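Local coordinates for protein Maltose/maltodextrin transport permease homologue (Bdellovibrio bacteriovorus HD100, PDB 6FFL) that forms the solute-binding domain fused to a MalF permease subunit and binds maltotriose, probably handing maltodextrins to the membrane-embedded part of the transporter, at residues N220-K224 with E225-A229; L231-G234 with D235-G239; L118-K122 with K123-T127. One frame throughout, in Å; residues are numbered along the deposited sequence.

In the fold
All three contacts are local bends in the chain of one lobe of the solute-binding domain, gathered round its four-stranded mixed sheet. Along the sequence contact 3 comes first, where strand 116-121 ends. Contact 1 follows at the end of helix 216-224, and contact 2 lies at the far end of the next strand, 228-234. The two strands are antiparallel neighbours, which brings contacts 1 and 3 together at one end, their centres about 11 Å apart. Contact 2, with its centre about 12 Å from that of contact 1 and 14 Å from that of contact 3, occupies the end facing bound maltotriose. Thus one strand connects a peripheral helix end to the sugar site.

Contact 1. Residues N220-K224 with E225-A229; sequences NALFK and ENKAA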
ATOM      1  N   ASN A 220      -1.897   5.070  13.515  1.00 19.98           N
ATOM      2  CA  ASN A 220      -3.053   4.184  13.593  1.00 20.97           C
ATOM      3  C   ASN A 220      -3.737   4.289  14.950  1.00 21.65           C
ATOM      4  O   ASN A 220      -4.955   4.486  15.036  1.00 22.77           O
ATOM      5  CB  ASN A 220      -2.585   2.750  13.330  1.00 23.65           C
ATOM      6  CG  ASN A 220      -3.723   1.795  13.050  1.00 23.16           C
ATOM      7  OD1 ASN A 220      -4.573   2.053  12.213  1.00 22.56           O
ATOM      8  ND2 ASN A 220      -3.725   0.664  13.747  1.00 30.12           N
ATOM      9  N   ALA A 221      -2.959   4.166  16.029  1.00 19.74           N
ATOM     10  CA  ALA A 221      -3.527   4.256  17.371  1.00 21.77           C
ATOM     11  C   ALA A 221      -4.131   5.630  17.635  1.00 27.90           C
ATOM     12  O   ALA A 221      -5.233   5.734  18.188  1.00 23.58           O
ATOM     13  CB  ALA A 221      -2.461   3.941  18.419  1.00 28.04           C
ATOM     14  N   LEU A 222      -3.417   6.697  17.272  1.00 22.55           N
ATOM     15  CA  LEU A 222      -3.925   8.037  17.556  1.00 24.61           C
ATOM     16  C   LEU A 222      -5.272   8.273  16.878  1.00 24.83           C
ATOM     17  O   LEU A 222      -6.172   8.886  17.467  1.00 24.14           O
ATOM     18  CB  LEU A 222      -2.911   9.096  17.125  1.00 23.82           C
ATOM     19  CG  LEU A 222      -1.645   9.204  17.997  1.00 22.66           C
ATOM     20  CD1 LEU A 222      -0.595  10.072  17.330  1.00 23.32           C
ATOM     21  CD2 LEU A 222      -1.959   9.729  19.398  1.00 22.33           C
ATOM     22  N   PHE A 223      -5.428   7.790  15.640  1.00 18.90           N
ATOM     23  CA  PHE A 223      -6.702   7.951  14.942  1.00 18.01           C
ATOM     24  C   PHE A 223      -7.803   7.117  15.598  1.00 23.37           C
ATOM     25  O   PHE A 223      -8.929   7.594  15.771  1.00 21.81           O
ATOM     26  CB  PHE A 223      -6.540   7.576  13.462  1.00 17.23           C
ATOM     27  CG  PHE A 223      -7.683   8.033  12.588  1.00 16.41           C
ATOM     28  CD1 PHE A 223      -7.931   9.389  12.395  1.00 15.31           C
ATOM     29  CD2 PHE A 223      -8.509   7.104  11.955  1.00 14.83           C
ATOM     30  CE1 PHE A 223      -8.992   9.823  11.579  1.00 14.75           C
ATOM     31  CE2 PHE A 223      -9.573   7.525  11.138  1.00 18.27           C
ATOM     32  CZ  PHE A 223      -9.816   8.885  10.951  1.00 17.38           C
ATOM     33  N   LYS A 224      -7.492   5.874  15.981  1.00 19.93           N
ATOM     34  CA  LYS A 224      -8.492   5.035  16.632  1.00 23.13           C
ATOM     35  C   LYS A 224      -8.905   5.596  17.987  1.00 25.72           C
ATOM     36  O   LYS A 224     -10.042   5.383  18.422  1.00 25.25           O
ATOM     37  CB  LYS A 224      -7.955   3.613  16.807  1.00 25.05           C
ATOM     38  CG  LYS A 224      -7.883   2.826  15.511  1.00 24.97           C
ATOM     39  CD  LYS A 224      -6.863   1.710  15.585  1.00 36.14           C
ATOM     40  CE  LYS A 224      -7.305   0.609  16.532  1.00 42.41           C
ATOM     41  NZ  LYS A 224      -6.300  -0.494  16.569  1.00 48.51           N
ATOM     42  N   GLU A 225      -8.004   6.304  18.665  1.00 27.08           N
ATOM     43  CA  GLU A 225      -8.234   6.776  20.022  1.00 25.12           C
ATOM     44  C   GLU A 225      -8.765   8.202  20.071  1.00 24.81           C
ATOM     45  O   GLU A 225      -8.708   8.834  21.130  1.00 25.82           O
ATOM     46  CB  GLU A 225      -6.941   6.660  20.834  1.00 27.66           C
ATOM     47  CG  GLU A 225      -6.499   5.212  21.030  1.00 32.96           C
ATOM     48  CD  GLU A 225      -5.050   5.081  21.440  1.00 38.30           C
ATOM     49  OE1 GLU A 225      -4.419   6.115  21.747  1.00 43.40           O
ATOM     50  OE2 GLU A 225      -4.545   3.940  21.449  1.00 37.31           O
ATOM     51  N   ASN A 226      -9.268   8.724  18.950  1.00 23.93           N
ATOM     52  CA  ASN A 226      -9.814  10.081  18.883  1.00 25.85           C
ATOM     53  C   ASN A 226      -8.769  11.132  19.240  1.00 23.23           C
ATOM     54  O   ASN A 226      -9.101  12.184  19.793  1.00 26.05           O
ATOM     55  CB  ASN A 226     -11.044  10.236  19.785  1.00 23.39           C
ATOM     56  CG  ASN A 226     -12.138   9.263  19.431  1.00 28.37           C
ATOM     57  OD1 ASN A 226     -12.486   9.110  18.259  1.00 26.86           O
ATOM     58  ND2 ASN A 226     -12.703   8.604  20.441  1.00 29.08           N
ATOM     59  N   LYS A 227      -7.500  10.856  18.946  1.00 20.55           N
ATOM     60  CA  LYS A 227      -6.423  11.798  19.229  1.00 24.96           C
ATOM     61  C   LYS A 227      -5.808  12.378  17.962  1.00 27.04           C
ATOM     62  O   LYS A 227      -4.781  13.060  18.039  1.00 24.82           O
ATOM     63  CB  LYS A 227      -5.346  11.131  20.086  1.00 25.76           C
ATOM     64  CG  LYS A 227      -5.845  10.681  21.454  1.00 29.17           C
ATOM     65  CD  LYS A 227      -4.705  10.161  22.327  1.00 35.33           C
ATOM     66  CE  LYS A 227      -5.178   9.879  23.747  1.00 50.27           C
ATOM     67  NZ  LYS A 227      -5.636   8.470  23.917  1.00 53.11           N
ATOM     68  N   ALA A 228      -6.411  12.126  16.799  1.00 21.28           N
ATOM     69  CA  ALA A 228      -5.960  12.695  15.530  1.00 18.72           C
ATOM     70  C   ALA A 228      -7.186  13.005  14.688  1.00 17.97           C
ATOM     71  O   ALA A 228      -7.956  12.094  14.370  1.00 18.64           O
ATOM     72  CB  ALA A 228      -5.026  11.733  14.775  1.00 18.40           C
ATOM     73  N   ALA A 229      -7.368  14.278  14.323  1.00 17.71           N
ATOM     74  CA  ALA A 229      -8.539  14.640  13.517  1.00 16.25           C
ATOM     75  C   ALA A 229      -8.441  14.063  12.112  1.00 20.76           C
ATOM     76  O   ALA A 229      -9.449  13.626  11.541  1.00 15.54           O
ATOM     77  CB  ALA A 229      -8.692  16.160  13.443  1.00 16.17           C
TER
HETATM   78  O   HOH W   1      -9.248  10.308  15.758  1.00 21.06           O
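The carbonyl oxygen of L222 gathers the chain as it leaves helix 216-224. K227 N binds L222 O at 2.8 Å with an N-H...O angle of 151°, and E225 N adds a weak bond to the same oxygen at 3.4 Å. The stronger acceptor for E225 N is A221 O, 2.9 Å away and one turn back, in the last regular bond of the helix. The bond from K227 N to L222 O and a weak one from N226 N to F223 O together make the Schellman motif that closes the helix. N226 is its C-prime residue, with a positive phi of 60°, a conformation that asparagine tolerates better than most residues. Its side chain also has work to do, because OD1 accepts a hydrogen bond from N121 ND2 at the end of the neighbouring strand. E225 has already left helical geometry. With CG anti to its carbonyl carbon (chi1 -65°), its side chain, extended beyond CG, runs back along the carbonyl of A221 and brings OE2 beside that residue's methyl. K227 bends at its last torsion and reaches the carboxylate in a weak salt bridge, NZ to OE1 of E225 at 3.4 Å. The aliphatic part of the lysine serves as well: K227 CB rests 3.7 Å from L222 CD2, the two side chains crossing at about a right angle. Strand 228-234 then starts with a compact residue, A228, whose CB sits 4.1 Å from L222 CB, and V158 of the adjoining strand touches both. The F223 ring turns to the buried side, where A229 O approaches its edge in plane and Y241 meets it edge-to-face. One water donates to both F223 O, at 2.7 Å, and A228 O, at 2.6 Å, tying the last helical turn to the new strand.

Contact 2. Residues L231-G234 with D235-G239; sequences LING and DWSWG. With GLC (alpha-D-glucopyranose), chain B; GLC (alpha-D-glucopyranose), chain C.
In the maltodextrin pocket, the indole of W236 is sandwiched between bound sugar and the backbone of G234, an aromatic platform of the kind by which maltodextrin-binding proteins recognise glucose units. C1 of the chain B glucose lies over the outer part of the ring, 3.5 Å from W236 CH2, while C4 of the chain C glucose sits above the middle of the same face. Against the opposite face rests G234 CA, 3.4 Å from the centroid of the six-membered ring and only 7° off its normal, a CH-pi contact. Glycine suits this place because a CB would run into the indole. W236 reaches back over the glycine because its CG stands between the backbone N and the carbonyl carbon (chi1 58°). Behind the indole the strand gives way to a turn leading into helix 238-243: G234 O accepts both S237 N, at 3.0 Å, and S237 OG, at 2.7 Å, the hydroxyl lying nearly in line with the C=O. N233 OD1 receives G234 N at 2.8 Å from above its carbonyl plane. Y216 OH is hydrogen-bonded to both N233 ND2 and W236 NE1, and N233 ND2 also to Y241 OH. Thus the indole is probably held in place to stack on the chain C glucose and take the C1-C2 side of the tilted chain B ring, mainly by van der Waals contact.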
ATOM      1  N   LEU A 231      -5.948  11.732   9.133  1.00 13.06           N
ATOM      2  CA  LEU A 231      -4.973  10.668   8.937  1.00 11.40           C
ATOM      3  C   LEU A 231      -4.726  10.527   7.444  1.00 13.70           C
ATOM      4  O   LEU A 231      -5.625  10.771   6.638  1.00 15.04           O
ATOM      5  CB  LEU A 231      -5.501   9.351   9.538  1.00 13.21           C
ATOM      6  CG  LEU A 231      -4.911   8.020   9.071  1.00 13.05           C
ATOM      7  CD1 LEU A 231      -3.562   7.825   9.739  1.00 12.47           C
ATOM      8  CD2 LEU A 231      -5.838   6.887   9.423  1.00 13.87           C
ATOM      9  N   ILE A 232      -3.505  10.145   7.060  1.00 12.60           N
ATOM     10  CA  ILE A 232      -3.277   9.662   5.703  1.00 10.45           C
ATOM     11  C   ILE A 232      -2.968   8.175   5.805  1.00 12.67           C
ATOM     12  O   ILE A 232      -2.028   7.773   6.500  1.00 14.03           O
ATOM     13  CB  ILE A 232      -2.162  10.433   4.978  1.00 11.02           C
ATOM     14  CG1 ILE A 232      -2.620  11.875   4.737  1.00 12.58           C
ATOM     15  CG2 ILE A 232      -1.857   9.758   3.610  1.00 11.23           C
ATOM     16  CD1 ILE A 232      -1.532  12.783   4.151  1.00 13.23           C
ATOM     17  N   ASN A 233      -3.781   7.356   5.142  1.00 12.07           N
ATOM     18  CA  ASN A 233      -3.608   5.912   5.202  1.00 11.36           C
ATOM     19  C   ASN A 233      -4.311   5.307   3.996  1.00 10.82           C
ATOM     20  O   ASN A 233      -4.982   6.002   3.225  1.00 12.22           O
ATOM     21  CB  ASN A 233      -4.151   5.343   6.528  1.00 12.13           C
ATOM     22  CG  ASN A 233      -3.452   4.060   6.961  1.00 15.44           C
ATOM     23  OD1 ASN A 233      -2.673   3.470   6.201  1.00 14.14           O
ATOM     24  ND2 ASN A 233      -3.713   3.629   8.195  1.00 15.57           N
ATOM     25  N   GLY A 234      -4.143   3.992   3.830  1.00 11.26           N
ATOM     26  CA  GLY A 234      -4.602   3.312   2.638  1.00  8.46           C
ATOM     27  C   GLY A 234      -5.916   2.562   2.851  1.00 12.06           C
ATOM     28  O   GLY A 234      -6.423   2.444   3.961  1.00 12.78           O
ATOM     29  N   ASP A 235      -6.469   2.051   1.747  1.00 13.75           N
ATOM     30  CA  ASP A 235      -7.759   1.369   1.847  1.00 10.02           C
ATOM     31  C   ASP A 235      -7.673   0.074   2.658  1.00 13.19           C
ATOM     32  O   ASP A 235      -8.704  -0.409   3.138  1.00 13.52           O
ATOM     33  CB  ASP A 235      -8.356   1.127   0.446  1.00 11.10           C
ATOM     34  CG  ASP A 235      -7.569   0.101  -0.395  1.00 14.35           C
ATOM     35  OD1 ASP A 235      -6.365  -0.131  -0.143  1.00 14.65           O
ATOM     36  OD2 ASP A 235      -8.183  -0.470  -1.326  1.00 14.85           O
ATOM     37  N   TRP A 236      -6.463  -0.465   2.879  1.00 12.41           N
ATOM     38  CA  TRP A 236      -6.317  -1.631   3.748  1.00 13.87           C
ATOM     39  C   TRP A 236      -6.739  -1.343   5.182  1.00 15.96           C
ATOM     40  O   TRP A 236      -6.962  -2.289   5.947  1.00 16.31           O
ATOM     41  CB  TRP A 236      -4.856  -2.113   3.771  1.00 14.46           C
ATOM     42  CG  TRP A 236      -3.910  -1.021   4.227  1.00 13.96           C
ATOM     43  CD1 TRP A 236      -3.646  -0.644   5.515  1.00 16.07           C
ATOM     44  CD2 TRP A 236      -3.141  -0.141   3.386  1.00  9.95           C
ATOM     45  NE1 TRP A 236      -2.757   0.409   5.528  1.00 17.55           N
ATOM     46  CE2 TRP A 236      -2.431   0.734   4.237  1.00 13.39           C
ATOM     47  CE3 TRP A 236      -2.976  -0.020   2.000  1.00 12.22           C
ATOM     48  CZ2 TRP A 236      -1.571   1.722   3.744  1.00 14.89           C
ATOM     49  CZ3 TRP A 236      -2.120   0.973   1.507  1.00 11.97           C
ATOM     50  CH2 TRP A 236      -1.435   1.828   2.379  1.00 12.95           C
ATOM     51  N   SER A 237      -6.836  -0.065   5.570  1.00 10.25           N
ATOM     52  CA  SER A 237      -7.103   0.288   6.957  1.00 12.43           C
ATOM     53  C   SER A 237      -8.581   0.496   7.257  1.00 12.91           C
ATOM     54  O   SER A 237      -8.940   0.609   8.432  1.00 13.92           O
ATOM     55  CB  SER A 237      -6.318   1.554   7.339  1.00 12.33           C
ATOM     56  OG  SER A 237      -6.831   2.707   6.662  1.00 13.65           O
ATOM     57  N   TRP A 238      -9.441   0.531   6.235  1.00 15.70           N
ATOM     58  CA  TRP A 238     -10.852   0.843   6.457  1.00 14.08           C
ATOM     59  C   TRP A 238     -11.492  -0.134   7.433  1.00 15.36           C
ATOM     60  O   TRP A 238     -12.227   0.267   8.345  1.00 17.69           O
ATOM     61  CB  TRP A 238     -11.611   0.800   5.136  1.00 12.01           C
ATOM     62  CG  TRP A 238     -11.245   1.867   4.146  1.00 15.60           C
ATOM     63  CD1 TRP A 238     -10.587   3.046   4.389  1.00 18.72           C
ATOM     64  CD2 TRP A 238     -11.544   1.852   2.752  1.00 13.98           C
ATOM     65  NE1 TRP A 238     -10.457   3.760   3.218  1.00 13.53           N
ATOM     66  CE2 TRP A 238     -11.052   3.052   2.201  1.00 13.79           C
ATOM     67  CE3 TRP A 238     -12.187   0.936   1.910  1.00 14.54           C
ATOM     68  CZ2 TRP A 238     -11.163   3.351   0.842  1.00 13.39           C
ATOM     69  CZ3 TRP A 238     -12.307   1.242   0.561  1.00 17.24           C
ATOM     70  CH2 TRP A 238     -11.794   2.438   0.040  1.00 15.67           C
ATOM     71  N   GLY A 239     -11.249  -1.430   7.233  1.00 18.14           N
ATOM     72  CA  GLY A 239     -11.918  -2.427   8.053  1.00 21.70           C
ATOM     73  C   GLY A 239     -11.588  -2.276   9.522  1.00 24.58           C
ATOM     74  O   GLY A 239     -12.461  -2.392  10.384  1.00 21.81           O
TER
HETATM   75  C1  GLC B   2       1.045  -0.653   2.603  1.00 10.30           C
HETATM   76  C2  GLC B   2       1.002  -0.953   1.110  1.00  8.49           C
HETATM   77  C3  GLC B   2       2.370  -1.289   0.537  1.00  9.27           C
HETATM   78  C4  GLC B   2       3.334  -0.177   0.934  1.00 10.87           C
HETATM   79  C5  GLC B   2       3.348  -0.040   2.454  1.00 13.95           C
HETATM   80  C6  GLC B   2       4.311   1.065   2.902  1.00 13.54           C
HETATM   81  O2  GLC B   2       0.083  -2.043   0.906  1.00 13.85           O
HETATM   82  O3  GLC B   2       2.263  -1.361  -0.895  1.00 13.75           O
HETATM   83  O4  GLC B   2       4.645  -0.509   0.503  1.00 13.25           O
HETATM   84  O5  GLC B   2       2.038   0.325   2.877  1.00 12.81           O
HETATM   85  O6  GLC B   2       4.582   0.940   4.315  1.00 13.42           O
HETATM   86  C1  GLC C   1      -0.709  -3.503   6.628  1.00 22.37           C
HETATM   87  C2  GLC C   1      -1.308  -3.752   5.240  1.00 16.36           C
HETATM   88  C3  GLC C   1      -0.315  -3.406   4.140  1.00 19.78           C
HETATM   89  C4  GLC C   1       0.273  -2.009   4.343  1.00 20.13           C
HETATM   90  C5  GLC C   1       0.831  -1.869   5.766  1.00 19.02           C
HETATM   91  C6  GLC C   1       1.301  -0.441   6.040  1.00 28.57           C
HETATM   92  O1  GLC C   1       0.334  -4.449   6.871  1.00 26.13           O
HETATM   93  O2  GLC C   1      -1.650  -5.133   5.087  1.00 17.97           O
HETATM   94  O3  GLC C   1      -0.980  -3.523   2.863  1.00 16.06           O
HETATM   95  O4  GLC C   1       1.306  -1.822   3.355  1.00 15.10           O
HETATM   96  O5  GLC C   1      -0.178  -2.169   6.736  1.00 23.82           O
HETATM   97  O6  GLC C   1       1.959  -0.371   7.314  1.00 27.69           O

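Contact 3. Residues L118-K122 with K123-T127; sequences LLYNK and KFITT
Strand 116-121 ends in a beta turn, F124 N to N121 O at 2.9 Å, which an i+4 bond from I125 N to the same oxygen at 3.0 Å continues as an alpha turn; K122 and K123 have helical angles. The side chain of N121 reinforces the backbone: its OD1 accepts K123 N at 3.0 Å in an Asx turn, the donor lying above the carbonyl plane of the amide. Asparagine suits this corner of the lobe because one short amide can serve two parts of the chain. With CG anti to the backbone N (chi1 -171°), OD1 curls forward over the turn, while ND2 is turned to N226 OD1, its hydrogen-bond partner. The amide of N121 and the ring of F124 cross obliquely, their planes 74° apart, with ND2 3.8 Å from F124 CE2. K122 and K123 are exposed, as suits their charged ends, although K123 CB lies beside N121 OD1. I125 is buried: its side chain packs against A229 and M230 of the adjoining strand and against L138 and M142 of helix 132-142. Its CG2 also approaches Y120 CD2 at 3.9 Å. The tyrosine meets it by placing CG between the backbone N and the carbonyl carbon (chi1 54°). I125 O is buried without a conventional hydrogen-bond partner. It faces carbon-bound hydrogens instead, lying near the plane of the Y120 ring at its edge, 3.4 Å from CD2, and receiving an almost straight CA-H...O contact from K122, CA to O 3.2 Å. Beyond it, a water in the plane of the Y120 ring joins the hydroxyl to the loop just after the turn, donating to T126 O and lying 3.1 Å from Y120 OH.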
ATOM      1  N   LEU A 118      -6.896  10.863   2.386  1.00 11.10           N
ATOM      2  CA  LEU A 118      -7.144  11.525   3.661  1.00 14.16           C
ATOM      3  C   LEU A 118      -8.328  10.845   4.336  1.00 13.42           C
ATOM      4  O   LEU A 118      -9.342  10.567   3.688  1.00 16.01           O
ATOM      5  CB  LEU A 118      -7.426  13.022   3.462  1.00 10.93           C
ATOM      6  CG  LEU A 118      -7.490  13.857   4.748  1.00 13.52           C
ATOM      7  CD1 LEU A 118      -6.085  14.111   5.260  1.00 12.99           C
ATOM      8  CD2 LEU A 118      -8.226  15.181   4.504  1.00 18.78           C
ATOM      9  N   LEU A 119      -8.177  10.522   5.618  1.00 11.73           N
ATOM     10  CA  LEU A 119      -9.283  10.047   6.434  1.00 11.57           C
ATOM     11  C   LEU A 119      -9.499  11.088   7.510  1.00 11.03           C
ATOM     12  O   LEU A 119      -8.535  11.691   7.991  1.00 14.11           O
ATOM     13  CB  LEU A 119      -8.998   8.673   7.079  1.00 12.75           C
ATOM     14  CG  LEU A 119      -8.739   7.507   6.116  1.00 16.30           C
ATOM     15  CD1 LEU A 119      -7.260   7.430   5.730  1.00 15.48           C
ATOM     16  CD2 LEU A 119      -9.202   6.200   6.764  1.00 15.84           C
ATOM     17  N   TYR A 120     -10.751  11.303   7.892  1.00 12.82           N
ATOM     18  CA  TYR A 120     -11.023  12.300   8.915  1.00 16.69           C
ATOM     19  C   TYR A 120     -12.071  11.757   9.868  1.00 15.90           C
ATOM     20  O   TYR A 120     -12.995  11.054   9.446  1.00 17.00           O
ATOM     21  CB  TYR A 120     -11.477  13.646   8.312  1.00 14.39           C
ATOM     22  CG  TYR A 120     -12.653  13.590   7.356  1.00 15.72           C
ATOM     23  CD1 TYR A 120     -12.467  13.312   6.006  1.00 17.66           C
ATOM     24  CD2 TYR A 120     -13.946  13.851   7.802  1.00 17.21           C
ATOM     25  CE1 TYR A 120     -13.548  13.278   5.123  1.00 18.60           C
ATOM     26  CE2 TYR A 120     -15.025  13.817   6.929  1.00 25.13           C
ATOM     27  CZ  TYR A 120     -14.820  13.531   5.598  1.00 20.83           C
ATOM     28  OH  TYR A 120     -15.894  13.502   4.734  1.00 20.40           O
ATOM     29  N   ASN A 121     -11.909  12.086  11.153  1.00 13.76           N
ATOM     30  CA  ASN A 121     -12.811  11.647  12.209  1.00 15.43           C
ATOM     31  C   ASN A 121     -13.976  12.629  12.288  1.00 18.19           C
ATOM     32  O   ASN A 121     -13.782  13.816  12.577  1.00 21.69           O
ATOM     33  CB  ASN A 121     -12.044  11.561  13.534  1.00 18.70           C
ATOM     34  CG  ASN A 121     -12.845  10.905  14.661  1.00 18.03           C
ATOM     35  OD1 ASN A 121     -14.073  10.862  14.633  1.00 22.62           O
ATOM     36  ND2 ASN A 121     -12.133  10.396  15.671  1.00 21.19           N
ATOM     37  N   LYS A 122     -15.183  12.140  12.010  1.00 16.67           N
ATOM     38  CA  LYS A 122     -16.355  13.004  11.990  1.00 18.22           C
ATOM     39  C   LYS A 122     -16.748  13.514  13.370  1.00 19.27           C
ATOM     40  O   LYS A 122     -17.618  14.389  13.455  1.00 22.27           O
ATOM     41  CB  LYS A 122     -17.511  12.258  11.329  1.00 19.23           C
ATOM     42  CG  LYS A 122     -17.282  12.058   9.843  1.00 22.25           C
ATOM     43  CD  LYS A 122     -18.326  11.117   9.261  1.00 35.30           C
ATOM     44  CE  LYS A 122     -18.198  11.012   7.750  1.00 43.56           C
ATOM     45  NZ  LYS A 122     -19.301  10.200   7.157  1.00 52.04           N
ATOM     46  N   LYS A 123     -16.135  13.007  14.448  1.00 21.64           N
ATOM     47  CA  LYS A 123     -16.280  13.661  15.748  1.00 27.00           C
ATOM     48  C   LYS A 123     -15.771  15.096  15.697  1.00 24.31           C
ATOM     49  O   LYS A 123     -16.245  15.952  16.451  1.00 25.43           O
ATOM     50  CB  LYS A 123     -15.507  12.900  16.832  1.00 25.22           C
ATOM     51  CG  LYS A 123     -16.290  11.896  17.627  1.00 34.75           C
ATOM     52  CD  LYS A 123     -15.384  11.219  18.655  1.00 35.05           C
ATOM     53  CE  LYS A 123     -16.114  10.964  19.960  1.00 48.84           C
ATOM     54  NZ  LYS A 123     -17.490  10.440  19.739  1.00 51.21           N
ATOM     55  N   PHE A 124     -14.789  15.365  14.841  1.00 21.48           N
ATOM     56  CA  PHE A 124     -14.111  16.653  14.767  1.00 21.86           C
ATOM     57  C   PHE A 124     -14.353  17.401  13.468  1.00 23.76           C
ATOM     58  O   PHE A 124     -14.406  18.629  13.472  1.00 23.01           O
ATOM     59  CB  PHE A 124     -12.602  16.450  14.946  1.00 22.19           C
ATOM     60  CG  PHE A 124     -12.243  15.729  16.211  1.00 22.27           C
ATOM     61  CD1 PHE A 124     -12.439  16.327  17.446  1.00 26.81           C
ATOM     62  CD2 PHE A 124     -11.709  14.448  16.167  1.00 30.30           C
ATOM     63  CE1 PHE A 124     -12.109  15.662  18.619  1.00 29.67           C
ATOM     64  CE2 PHE A 124     -11.375  13.780  17.331  1.00 27.34           C
ATOM     65  CZ  PHE A 124     -11.582  14.388  18.564  1.00 30.62           C
ATOM     66  N   ILE A 125     -14.481  16.695  12.349  1.00 19.69           N
ATOM     67  CA  ILE A 125     -14.510  17.312  11.030  1.00 17.23           C
ATOM     68  C   ILE A 125     -15.685  16.745  10.247  1.00 22.45           C
ATOM     69  O   ILE A 125     -15.813  15.522  10.118  1.00 24.44           O
ATOM     70  CB  ILE A 125     -13.196  17.063  10.270  1.00 17.54           C
ATOM     71  CG1 ILE A 125     -12.022  17.727  10.995  1.00 17.57           C
ATOM     72  CG2 ILE A 125     -13.312  17.527   8.810  1.00 18.86           C
ATOM     73  CD1 ILE A 125     -10.685  17.255  10.503  1.00 17.45           C
ATOM     74  N   THR A 126     -16.522  17.632   9.710  1.00 19.93           N
ATOM     75  CA  THR A 126     -17.616  17.268   8.815  1.00 26.08           C
ATOM     76  C   THR A 126     -17.275  17.507   7.352  1.00 26.16           C
ATOM     77  O   THR A 126     -17.678  16.721   6.487  1.00 26.87           O
ATOM     78  CB  THR A 126     -18.883  18.060   9.175  1.00 26.97           C
ATOM     79  OG1 THR A 126     -19.202  17.847  10.550  1.00 36.63           O
ATOM     80  CG2 THR A 126     -20.057  17.625   8.316  1.00 36.29           C
ATOM     81  N   THR A 127     -16.549  18.582   7.059  1.00 21.94           N
ATOM     82  CA  THR A 127     -16.168  18.928   5.692  1.00 26.28           C
ATOM     83  C   THR A 127     -14.655  18.884   5.573  1.00 19.98           C
ATOM     84  O   THR A 127     -13.964  19.699   6.207  1.00 20.26           O
ATOM     85  CB  THR A 127     -16.696  20.313   5.313  1.00 29.08           C
ATOM     86  OG1 THR A 127     -18.106  20.355   5.552  1.00 28.89           O
ATOM     87  CG2 THR A 127     -16.435  20.613   3.844  1.00 30.01           C
TER
HETATM   88  O   HOH W   2     -18.618  13.787   6.190  1.00 44.81           O